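PDB 2AHR: putative pyrroline carboxylate reductase, which probably catalyses the NAD(P)H-dependent reduction of 1-pyrroline-5-carboxylate to L-proline, the last step of proline biosynthesis. Local coordinates for residues P113-T127 and F147-F161. Numbering follows the deposited sequence.
With NAP (NADP nicotinamide-adenine-dinucleotide phosphate), chain S.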
ATOM      1  N   PRO E 113      -5.828  28.776 -23.711  1.00 32.22           N
ATOM      2  CA  PRO E 113      -6.315  29.670 -22.663  1.00 32.28           C
ATOM      3  C   PRO E 113      -6.755  28.925 -21.403  1.00 32.44           C
ATOM      4  O   PRO E 113      -6.725  27.688 -21.364  1.00 32.16           O
ATOM      5  CB  PRO E 113      -7.521  30.355 -23.331  1.00 31.99           C
ATOM      6  CG  PRO E 113      -8.094  29.263 -24.239  1.00 32.51           C
ATOM      7  CD  PRO E 113      -6.903  28.380 -24.644  1.00 32.69           C
ATOM      8  N   ASN E 114      -7.156  29.671 -20.377  1.00 32.39           N
ATOM      9  CA  ASN E 114      -7.755  29.063 -19.197  1.00 32.43           C
ATOM     10  C   ASN E 114      -8.958  29.874 -18.702  1.00 33.31           C
ATOM     11  O   ASN E 114      -9.273  30.935 -19.258  1.00 33.00           O
ATOM     12  CB  ASN E 114      -6.709  28.771 -18.105  1.00 32.08           C
ATOM     13  CG  ASN E 114      -6.093  30.034 -17.513  1.00 33.15           C
ATOM     14  OD1 ASN E 114      -6.752  31.076 -17.400  1.00 34.20           O
ATOM     15  ND2 ASN E 114      -4.834  29.943 -17.122  1.00 30.38           N
HETATM   16  N   MSE E 115      -9.642  29.379 -17.676  1.00 34.08           N
HETATM   17  CA  MSE E 115     -10.922  29.962 -17.268  1.00 34.71           C
HETATM   18  C   MSE E 115     -10.724  31.360 -16.628  1.00 35.23           C
HETATM   19  O   MSE E 115     -11.684  32.109 -16.458  1.00 35.46           O
HETATM   20  CB  MSE E 115     -11.666  28.988 -16.345  1.00 34.63           C
HETATM   21  CG  MSE E 115     -13.157  29.286 -16.069  1.00 34.51           C
HETATM   22 SE   MSE E 115     -14.314  29.281 -17.469  1.00 34.95          SE
HETATM   23  CE  MSE E 115     -13.892  27.843 -18.387  1.00 36.29           C
ATOM     24  N   ASN E 116      -9.474  31.716 -16.320  1.00 35.22           N
ATOM     25  CA  ASN E 116      -9.151  33.052 -15.805  1.00 35.25           C
ATOM     26  C   ASN E 116      -9.325  34.168 -16.850  1.00 35.55           C
ATOM     27  O   ASN E 116      -9.232  35.355 -16.530  1.00 34.68           O
ATOM     28  CB  ASN E 116      -7.748  33.076 -15.198  1.00 35.14           C
ATOM     29  CG  ASN E 116      -7.590  32.062 -14.079  1.00 35.53           C
ATOM     30  OD1 ASN E 116      -6.522  31.432 -13.909  1.00 35.74           O
ATOM     31  ND2 ASN E 116      -8.660  31.878 -13.323  1.00 28.96           N
ATOM     32  N   ALA E 117      -9.569  33.768 -18.095  1.00 35.86           N
ATOM     33  CA  ALA E 117     -10.093  34.681 -19.108  1.00 36.61           C
ATOM     34  C   ALA E 117     -11.293  35.452 -18.572  1.00 37.17           C
ATOM     35  O   ALA E 117     -11.485  36.616 -18.928  1.00 37.52           O
ATOM     36  CB  ALA E 117     -10.467  33.921 -20.381  1.00 35.78           C
ATOM     37  N   GLN E 118     -12.079  34.810 -17.694  1.00 37.90           N
ATOM     38  CA  GLN E 118     -13.262  35.426 -17.083  1.00 38.26           C
ATOM     39  C   GLN E 118     -12.943  36.734 -16.384  1.00 37.53           C
ATOM     40  O   GLN E 118     -13.818  37.591 -16.259  1.00 38.44           O
ATOM     41  CB  GLN E 118     -13.919  34.501 -16.064  1.00 38.46           C
ATOM     42  CG  GLN E 118     -14.727  33.377 -16.662  1.00 40.73           C
ATOM     43  CD  GLN E 118     -15.383  32.507 -15.601  1.00 42.60           C
ATOM     44  OE1 GLN E 118     -14.965  32.494 -14.453  1.00 43.90           O
ATOM     45  NE2 GLN E 118     -16.418  31.774 -15.990  1.00 44.29           N
ATOM     46  N   ILE E 119     -11.715  36.880 -15.902  1.00 36.46           N
ATOM     47  CA  ILE E 119     -11.310  38.129 -15.265  1.00 35.48           C
ATOM     48  C   ILE E 119     -10.191  38.779 -16.070  1.00 34.49           C
ATOM     49  O   ILE E 119      -9.481  39.643 -15.571  1.00 33.58           O
ATOM     50  CB  ILE E 119     -10.942  37.937 -13.760  1.00 35.76           C
ATOM     51  CG1 ILE E 119      -9.784  36.930 -13.592  1.00 35.05           C
ATOM     52  CG2 ILE E 119     -12.182  37.494 -12.963  1.00 35.14           C
ATOM     53  CD1 ILE E 119      -9.160  36.934 -12.169  1.00 33.27           C
ATOM     54  N   LEU E 120     -10.044  38.333 -17.324  1.00 33.64           N
ATOM     55  CA  LEU E 120      -9.029  38.843 -18.237  1.00 33.57           C
ATOM     56  C   LEU E 120      -7.626  38.604 -17.719  1.00 33.95           C
ATOM     57  O   LEU E 120      -6.743  39.452 -17.914  1.00 32.89           O
ATOM     58  CB  LEU E 120      -9.226  40.344 -18.555  1.00 33.66           C
ATOM     59  CG  LEU E 120     -10.640  40.872 -18.811  1.00 33.98           C
ATOM     60  CD1 LEU E 120     -10.601  42.387 -19.164  1.00 36.52           C
ATOM     61  CD2 LEU E 120     -11.326  40.075 -19.904  1.00 32.60           C
ATOM     62  N   GLN E 121      -7.423  37.440 -17.081  1.00 34.15           N
ATOM     63  CA  GLN E 121      -6.114  37.043 -16.568  1.00 35.15           C
ATOM     64  C   GLN E 121      -5.753  35.608 -16.948  1.00 35.33           C
ATOM     65  O   GLN E 121      -5.030  34.903 -16.209  1.00 35.44           O
ATOM     66  CB  GLN E 121      -6.040  37.226 -15.046  1.00 36.31           C
ATOM     67  CG  GLN E 121      -5.888  38.697 -14.598  1.00 38.25           C
ATOM     68  CD  GLN E 121      -5.750  38.814 -13.098  1.00 43.17           C
ATOM     69  OE1 GLN E 121      -4.954  38.100 -12.459  1.00 45.49           O
ATOM     70  NE2 GLN E 121      -6.532  39.712 -12.515  1.00 46.30           N
ATOM     71  N   SER E 122      -6.231  35.191 -18.117  1.00 34.64           N
ATOM     72  CA  SER E 122      -5.827  33.927 -18.695  1.00 34.41           C
ATOM     73  C   SER E 122      -4.311  33.908 -18.910  1.00 34.04           C
ATOM     74  O   SER E 122      -3.685  34.959 -19.107  1.00 33.64           O
ATOM     75  CB  SER E 122      -6.558  33.695 -20.008  1.00 34.33           C
ATOM     76  OG  SER E 122      -6.071  32.545 -20.660  1.00 34.90           O
ATOM     77  N   SER E 123      -3.721  32.717 -18.830  1.00 33.93           N
ATOM     78  CA  SER E 123      -2.328  32.526 -19.227  1.00 33.90           C
ATOM     79  C   SER E 123      -2.382  31.683 -20.497  1.00 34.23           C
ATOM     80  O   SER E 123      -2.559  30.457 -20.431  1.00 34.62           O
ATOM     81  CB  SER E 123      -1.523  31.831 -18.110  1.00 34.50           C
ATOM     82  OG  SER E 123      -1.699  32.486 -16.848  1.00 34.51           O
ATOM     83  N   THR E 124      -2.228  32.339 -21.647  1.00 33.84           N
ATOM     84  CA  THR E 124      -2.574  31.769 -22.946  1.00 33.83           C
ATOM     85  C   THR E 124      -1.367  31.518 -23.831  1.00 34.47           C
ATOM     86  O   THR E 124      -0.586  32.435 -24.106  1.00 34.67           O
ATOM     87  CB  THR E 124      -3.566  32.696 -23.701  1.00 34.05           C
ATOM     88  OG1 THR E 124      -4.713  32.933 -22.873  1.00 33.68           O
ATOM     89  CG2 THR E 124      -4.040  32.071 -25.021  1.00 34.23           C
ATOM     90  N   ALA E 125      -1.206  30.271 -24.280  1.00 34.59           N
ATOM     91  CA  ALA E 125      -0.188  29.955 -25.264  1.00 34.57           C
ATOM     92  C   ALA E 125      -0.716  30.313 -26.656  1.00 35.02           C
ATOM     93  O   ALA E 125      -1.925  30.222 -26.921  1.00 34.16           O
ATOM     94  CB  ALA E 125       0.196  28.480 -25.200  1.00 34.73           C
ATOM     95  N   LEU E 126       0.207  30.701 -27.538  1.00 35.26           N
ATOM     96  CA  LEU E 126      -0.125  31.059 -28.913  1.00 36.22           C
ATOM     97  C   LEU E 126       0.933  30.516 -29.856  1.00 36.51           C
ATOM     98  O   LEU E 126       2.129  30.705 -29.632  1.00 37.48           O
ATOM     99  CB  LEU E 126      -0.222  32.585 -29.082  1.00 36.09           C
ATOM    100  CG  LEU E 126      -0.276  33.178 -30.513  1.00 36.77           C
ATOM    101  CD1 LEU E 126      -1.572  32.788 -31.230  1.00 33.37           C
ATOM    102  CD2 LEU E 126      -0.120  34.701 -30.467  1.00 36.47           C
ATOM    103  N   THR E 127       0.496  29.844 -30.912  1.00 36.79           N
ATOM    104  CA  THR E 127       1.409  29.470 -31.987  1.00 37.18           C
ATOM    105  C   THR E 127       0.691  29.427 -33.344  1.00 37.42           C
ATOM    106  O   THR E 127      -0.532  29.300 -33.398  1.00 37.04           O
ATOM    107  CB  THR E 127       2.149  28.143 -31.664  1.00 36.91           C
ATOM    108  OG1 THR E 127       3.323  28.052 -32.475  1.00 38.59           O
ATOM    109  CG2 THR E 127       1.253  26.919 -31.892  1.00 34.58           C
ATOM    110  N   PHE E 147      -7.669  39.153 -23.020  1.00 37.58           N
ATOM    111  CA  PHE E 147      -8.242  38.366 -21.924  1.00 36.64           C
ATOM    112  C   PHE E 147      -7.201  37.733 -21.007  1.00 36.25           C
ATOM    113  O   PHE E 147      -7.503  36.814 -20.265  1.00 36.82           O
ATOM    114  CB  PHE E 147      -9.300  37.360 -22.426  1.00 36.59           C
ATOM    115  CG  PHE E 147      -8.805  36.401 -23.502  1.00 37.31           C
ATOM    116  CD1 PHE E 147      -8.010  35.292 -23.165  1.00 35.40           C
ATOM    117  CD2 PHE E 147      -9.160  36.589 -24.850  1.00 35.55           C
ATOM    118  CE1 PHE E 147      -7.570  34.403 -24.143  1.00 33.97           C
ATOM    119  CE2 PHE E 147      -8.716  35.700 -25.840  1.00 35.79           C
ATOM    120  CZ  PHE E 147      -7.913  34.607 -25.483  1.00 35.00           C
ATOM    121  N   GLY E 148      -5.977  38.250 -21.047  1.00 35.85           N
ATOM    122  CA  GLY E 148      -4.917  37.799 -20.160  1.00 36.01           C
ATOM    123  C   GLY E 148      -3.541  38.102 -20.719  1.00 35.96           C
ATOM    124  O   GLY E 148      -3.370  39.067 -21.438  1.00 36.47           O
ATOM    125  N   SER E 149      -2.564  37.265 -20.390  1.00 35.96           N
ATOM    126  CA  SER E 149      -1.229  37.342 -20.970  1.00 36.00           C
ATOM    127  C   SER E 149      -1.070  36.295 -22.075  1.00 36.34           C
ATOM    128  O   SER E 149      -1.914  35.370 -22.217  1.00 35.96           O
ATOM    129  CB  SER E 149      -0.177  37.133 -19.886  1.00 36.14           C
ATOM    130  OG  SER E 149      -0.214  38.210 -18.965  1.00 38.47           O
ATOM    131  N   THR E 150      -0.002  36.443 -22.858  1.00 35.84           N
ATOM    132  CA  THR E 150       0.231  35.576 -24.005  1.00 36.05           C
ATOM    133  C   THR E 150       1.644  35.022 -23.972  1.00 36.45           C
ATOM    134  O   THR E 150       2.611  35.770 -23.782  1.00 36.14           O
ATOM    135  CB  THR E 150      -0.018  36.309 -25.329  1.00 35.97           C
ATOM    136  OG1 THR E 150      -1.317  36.915 -25.288  1.00 37.19           O
ATOM    137  CG2 THR E 150       0.033  35.323 -26.525  1.00 35.47           C
ATOM    138  N   PHE E 151       1.755  33.702 -24.134  1.00 36.72           N
ATOM    139  CA  PHE E 151       3.055  33.046 -24.171  1.00 37.82           C
ATOM    140  C   PHE E 151       3.358  32.527 -25.577  1.00 39.07           C
ATOM    141  O   PHE E 151       2.527  31.847 -26.188  1.00 38.89           O
ATOM    142  CB  PHE E 151       3.124  31.897 -23.163  1.00 37.00           C
ATOM    143  CG  PHE E 151       3.178  32.339 -21.717  1.00 36.21           C
ATOM    144  CD1 PHE E 151       4.396  32.398 -21.032  1.00 34.79           C
ATOM    145  CD2 PHE E 151       2.008  32.683 -21.038  1.00 36.71           C
ATOM    146  CE1 PHE E 151       4.449  32.797 -19.689  1.00 35.60           C
ATOM    147  CE2 PHE E 151       2.042  33.092 -19.701  1.00 36.15           C
ATOM    148  CZ  PHE E 151       3.269  33.134 -19.022  1.00 36.09           C
ATOM    149  N   ASP E 152       4.559  32.846 -26.065  1.00 40.55           N
ATOM    150  CA  ASP E 152       5.059  32.367 -27.357  1.00 42.19           C
ATOM    151  C   ASP E 152       5.649  30.980 -27.133  1.00 41.93           C
ATOM    152  O   ASP E 152       6.796  30.844 -26.693  1.00 42.33           O
ATOM    153  CB  ASP E 152       6.117  33.354 -27.891  1.00 43.78           C
ATOM    154  CG  ASP E 152       6.826  32.869 -29.172  1.00 48.65           C
ATOM    155  OD1 ASP E 152       7.906  33.436 -29.489  1.00 54.28           O
ATOM    156  OD2 ASP E 152       6.335  31.930 -29.859  1.00 53.02           O
ATOM    157  N   ILE E 153       4.854  29.953 -27.422  1.00 41.30           N
ATOM    158  CA  ILE E 153       5.189  28.564 -27.070  1.00 40.58           C
ATOM    159  C   ILE E 153       5.328  27.728 -28.358  1.00 40.27           C
ATOM    160  O   ILE E 153       4.497  27.853 -29.255  1.00 40.32           O
ATOM    161  CB  ILE E 153       4.062  27.989 -26.126  1.00 40.32           C
ATOM    162  CG1 ILE E 153       3.956  28.809 -24.821  1.00 40.72           C
ATOM    163  CG2 ILE E 153       4.217  26.505 -25.816  1.00 39.48           C
ATOM    164  CD1 ILE E 153       5.183  28.776 -23.913  1.00 41.15           C
ATOM    165  N   SER E 154       6.372  26.901 -28.472  1.00 39.71           N
ATOM    166  CA  SER E 154       6.464  25.953 -29.584  1.00 39.34           C
ATOM    167  C   SER E 154       5.286  25.000 -29.524  1.00 38.50           C
ATOM    168  O   SER E 154       4.861  24.617 -28.436  1.00 37.83           O
ATOM    169  CB  SER E 154       7.711  25.088 -29.459  1.00 39.91           C
ATOM    170  OG  SER E 154       8.866  25.853 -29.661  1.00 42.94           O
ATOM    171  N   GLU E 155       4.807  24.561 -30.685  1.00 37.61           N
ATOM    172  CA  GLU E 155       3.690  23.622 -30.716  1.00 37.29           C
ATOM    173  C   GLU E 155       4.027  22.308 -30.045  1.00 36.80           C
ATOM    174  O   GLU E 155       3.134  21.644 -29.523  1.00 36.57           O
ATOM    175  CB  GLU E 155       3.160  23.353 -32.132  1.00 37.50           C
ATOM    176  CG  GLU E 155       1.715  22.853 -32.066  1.00 39.62           C
ATOM    177  CD  GLU E 155       1.164  22.274 -33.357  1.00 40.76           C
ATOM    178  OE1 GLU E 155       1.887  22.136 -34.370  1.00 43.51           O
ATOM    179  OE2 GLU E 155      -0.024  21.947 -33.341  1.00 41.23           O
ATOM    180  N   LYS E 156       5.302  21.932 -30.048  1.00 35.49           N
ATOM    181  CA  LYS E 156       5.683  20.678 -29.440  1.00 36.08           C
ATOM    182  C   LYS E 156       5.508  20.717 -27.917  1.00 35.39           C
ATOM    183  O   LYS E 156       5.557  19.671 -27.274  1.00 35.39           O
ATOM    184  CB  LYS E 156       7.118  20.278 -29.805  1.00 36.19           C
ATOM    185  CG  LYS E 156       8.162  21.321 -29.452  1.00 39.29           C
ATOM    186  CD  LYS E 156       9.589  20.756 -29.635  1.00 45.25           C
ATOM    187  CE  LYS E 156      10.639  21.848 -29.539  1.00 47.20           C
ATOM    188  NZ  LYS E 156      10.426  22.646 -28.312  1.00 49.11           N
ATOM    189  N   ASP E 157       5.312  21.914 -27.358  1.00 34.40           N
ATOM    190  CA  ASP E 157       5.140  22.085 -25.911  1.00 34.31           C
ATOM    191  C   ASP E 157       3.695  22.394 -25.539  1.00 33.43           C
ATOM    192  O   ASP E 157       3.410  22.696 -24.387  1.00 33.80           O
ATOM    193  CB  ASP E 157       6.044  23.196 -25.380  1.00 33.81           C
ATOM    194  CG  ASP E 157       7.527  22.844 -25.451  1.00 35.96           C
ATOM    195  OD1 ASP E 157       7.929  21.681 -25.179  1.00 36.32           O
ATOM    196  OD2 ASP E 157       8.305  23.761 -25.774  1.00 39.08           O
ATOM    197  N   PHE E 158       2.793  22.342 -26.507  1.00 32.78           N
ATOM    198  CA  PHE E 158       1.397  22.715 -26.244  1.00 32.58           C
ATOM    199  C   PHE E 158       0.668  21.817 -25.272  1.00 32.73           C
ATOM    200  O   PHE E 158      -0.158  22.297 -24.508  1.00 32.72           O
ATOM    201  CB  PHE E 158       0.596  22.880 -27.533  1.00 31.36           C
ATOM    202  CG  PHE E 158       0.324  24.317 -27.873  1.00 31.66           C
ATOM    203  CD1 PHE E 158       1.386  25.201 -28.092  1.00 30.76           C
ATOM    204  CD2 PHE E 158      -0.987  24.800 -27.931  1.00 30.14           C
ATOM    205  CE1 PHE E 158       1.156  26.544 -28.384  1.00 31.24           C
ATOM    206  CE2 PHE E 158      -1.236  26.130 -28.231  1.00 32.11           C
ATOM    207  CZ  PHE E 158      -0.151  27.013 -28.465  1.00 30.93           C
ATOM    208  N   ASP E 159       0.974  20.523 -25.301  1.00 33.24           N
ATOM    209  CA  ASP E 159       0.300  19.553 -24.415  1.00 34.00           C
ATOM    210  C   ASP E 159       0.713  19.761 -22.945  1.00 33.36           C
ATOM    211  O   ASP E 159      -0.119  19.705 -22.057  1.00 33.52           O
ATOM    212  CB  ASP E 159       0.598  18.105 -24.851  1.00 33.56           C
ATOM    213  CG  ASP E 159      -0.186  17.677 -26.091  1.00 35.42           C
ATOM    214  OD1 ASP E 159      -1.155  18.358 -26.525  1.00 35.14           O
ATOM    215  OD2 ASP E 159       0.171  16.622 -26.631  1.00 38.46           O
ATOM    216  N   THR E 160       2.006  19.980 -22.717  1.00 32.02           N
ATOM    217  CA  THR E 160       2.527  20.347 -21.408  1.00 31.39           C
ATOM    218  C   THR E 160       1.970  21.685 -20.922  1.00 31.46           C
ATOM    219  O   THR E 160       1.659  21.818 -19.746  1.00 31.02           O
ATOM    220  CB  THR E 160       4.093  20.399 -21.411  1.00 32.08           C
ATOM    221  OG1 THR E 160       4.605  19.167 -21.924  1.00 30.14           O
ATOM    222  CG2 THR E 160       4.656  20.606 -20.020  1.00 28.75           C
ATOM    223  N   PHE E 161       1.835  22.674 -21.815  1.00 30.98           N
ATOM    224  CA  PHE E 161       1.285  23.968 -21.421  1.00 30.88           C
ATOM    225  C   PHE E 161      -0.212  23.797 -21.099  1.00 30.93           C
ATOM    226  O   PHE E 161      -0.721  24.409 -20.167  1.00 30.90           O
ATOM    227  CB  PHE E 161       1.479  25.015 -22.536  1.00 31.05           C
ATOM    228  CG  PHE E 161       1.070  26.416 -22.150  1.00 29.88           C
ATOM    229  CD1 PHE E 161       2.038  27.361 -21.799  1.00 29.03           C
ATOM    230  CD2 PHE E 161      -0.266  26.800 -22.175  1.00 30.75           C
ATOM    231  CE1 PHE E 161       1.676  28.658 -21.457  1.00 29.64           C
ATOM    232  CE2 PHE E 161      -0.659  28.109 -21.830  1.00 31.51           C
ATOM    233  CZ  PHE E 161       0.313  29.040 -21.468  1.00 31.62           C
TER
HETATM  234  PA  NAP S1504     -18.082  22.753 -23.346  1.00 71.82           P
HETATM  235  O1A NAP S1504     -18.698  21.398 -23.311  1.00 70.64           O
HETATM  236  O2A NAP S1504     -18.441  23.519 -22.117  1.00 71.30           O
HETATM  237  O5B NAP S1504     -18.483  23.586 -24.674  1.00 71.91           O
HETATM  238  C5B NAP S1504     -18.617  22.980 -25.940  1.00 74.73           C
HETATM  239  C4B NAP S1504     -19.767  23.675 -26.664  1.00 76.90           C
HETATM  240  O4B NAP S1504     -19.802  23.344 -28.042  1.00 77.46           O
HETATM  241  C3B NAP S1504     -21.116  23.292 -26.058  1.00 77.49           C
HETATM  242  O3B NAP S1504     -21.740  24.471 -25.596  1.00 77.05           O
HETATM  243  C2B NAP S1504     -21.900  22.640 -27.186  1.00 78.55           C
HETATM  244  O2B NAP S1504     -23.248  23.069 -27.299  1.00 80.39           O
HETATM  245  C1B NAP S1504     -21.157  23.143 -28.417  1.00 78.30           C
HETATM  246  N9A NAP S1504     -21.362  22.243 -29.579  1.00 78.43           N
HETATM  247  C8A NAP S1504     -21.624  20.891 -29.565  1.00 78.32           C
HETATM  248  N7A NAP S1504     -21.762  20.469 -30.846  1.00 78.70           N
HETATM  249  C5A NAP S1504     -21.601  21.529 -31.678  1.00 78.29           C
HETATM  250  C6A NAP S1504     -21.659  21.653 -33.067  1.00 78.02           C
HETATM  251  N6A NAP S1504     -22.427  20.799 -33.741  1.00 78.66           N
HETATM  252  N1A NAP S1504     -21.446  22.895 -33.633  1.00 77.76           N
HETATM  253  C2A NAP S1504     -21.206  24.003 -32.838  1.00 77.27           C
HETATM  254  N3A NAP S1504     -21.164  23.869 -31.465  1.00 76.85           N
HETATM  255  C4A NAP S1504     -21.356  22.653 -30.892  1.00 77.94           C
HETATM  256  O3  NAP S1504     -16.479  22.611 -23.545  1.00 69.77           O
HETATM  257  PN  NAP S1504     -15.402  23.723 -23.065  1.00 68.69           P
HETATM  258  O1N NAP S1504     -14.977  23.351 -21.684  1.00 69.47           O
HETATM  259  O2N NAP S1504     -15.888  25.106 -23.321  1.00 67.83           O
HETATM  260  O5D NAP S1504     -14.172  23.409 -24.065  1.00 66.01           O
HETATM  261  C5D NAP S1504     -14.162  23.876 -25.396  1.00 62.62           C
HETATM  262  C4D NAP S1504     -12.735  23.874 -25.939  1.00 60.42           C
HETATM  263  O4D NAP S1504     -11.872  24.656 -25.135  1.00 58.44           O
HETATM  264  C3D NAP S1504     -12.153  22.465 -25.975  1.00 59.85           C
HETATM  265  O3D NAP S1504     -11.602  22.270 -27.255  1.00 60.11           O
HETATM  266  C2D NAP S1504     -11.067  22.423 -24.907  1.00 58.23           C
HETATM  267  O2D NAP S1504      -9.989  21.596 -25.330  1.00 55.05           O
HETATM  268  C1D NAP S1504     -10.715  23.917 -24.747  1.00 57.31           C
HETATM  269  N1N NAP S1504     -10.311  24.369 -23.389  1.00 55.30           N
HETATM  270  C2N NAP S1504     -11.185  24.309 -22.321  1.00 53.27           C
HETATM  271  C3N NAP S1504     -10.790  24.770 -21.061  1.00 51.06           C
HETATM  272  C7N NAP S1504     -11.758  24.831 -19.916  1.00 49.66           C
HETATM  273  O7N NAP S1504     -11.280  25.380 -18.709  1.00 49.98           O
HETATM  274  N7N NAP S1504     -13.014  24.388 -20.054  1.00 47.53           N
HETATM  275  C4N NAP S1504      -9.505  25.299 -20.889  1.00 51.37           C
HETATM  276  C5N NAP S1504      -8.633  25.369 -21.966  1.00 50.58           C
HETATM  277  C6N NAP S1504      -9.055  24.901 -23.212  1.00 54.38           C
HETATM  278  P2B NAP S1504     -24.446  22.592 -26.321  1.00 81.61           P
HETATM  279  O1X NAP S1504     -25.753  23.088 -26.916  1.00 81.45           O
HETATM  280  O2X NAP S1504     -24.473  21.082 -26.258  1.00 81.93           O
HETATM  281  O3X NAP S1504     -24.257  23.169 -24.927  1.00 80.71           O
HETATM  282  O   HOH W   1      -4.565  35.561 -22.728  1.00 32.33           O
HETATM  283  O   HOH W   2       4.401  31.061 -31.129  1.00 51.69           O
HETATM  284  O   HOH W   3       5.564  28.914 -31.760  1.00 56.88           O
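The methyl of Ala-125 sits over the face of the Phe-161 ring, CB lying 3.5 Å from the ring centroid and 14° off its normal, a CH-pi contact. The ring stands there because CG is anti to the backbone N (chi1 -174°), which sends it from the start of helix 158-185 to the strand; its edge faces Ser-123 O. Ala-125 CB also meets Phe-158 CZ at 3.6 Å and Ile-153 CG1, and Thr-127 CG2 lies 3.5 Å from Phe-158 CE1, the two side chains running obliquely to one another.

Phe-147, just before strand 148-152, lies against the face lined by Ser-122 and Thr-124, its CG between the backbone N and carbonyl carbon. Its CE1 edge comes 3.5 Å from Thr-124 OG1, the side chains crossing at about a right angle, and Ser-122 CB lies in the ring plane. Pro-113 and Ala-117 approach the same ring, and the Phe-147 side chain also touches Ile-18 of helix 13-22. Pro-113 O is 3.1 Å from C5N of the NADP nicotinamide.

Strands 122-128 and 148-152 are parallel and close a beta-alpha-beta unit through helix 134-145. Five backbone bonds join them, the straightest from Phe-151 N to Thr-124 O (2.7 Å, 167°).

A chain of hydrogen bonds runs beside Phe-147: Asn-114 N donates to Ser-122 OG, which donates to Thr-124 OG1 (2.6 Å), and that hydroxyl donates to a water bound to Ser-149 O. Each proton thus has a defined acceptor, which fixes both hydroxyl rotations and ties the two strands to the turn at Asn-114, between Pro-113 and Met-115 of the NADP pocket.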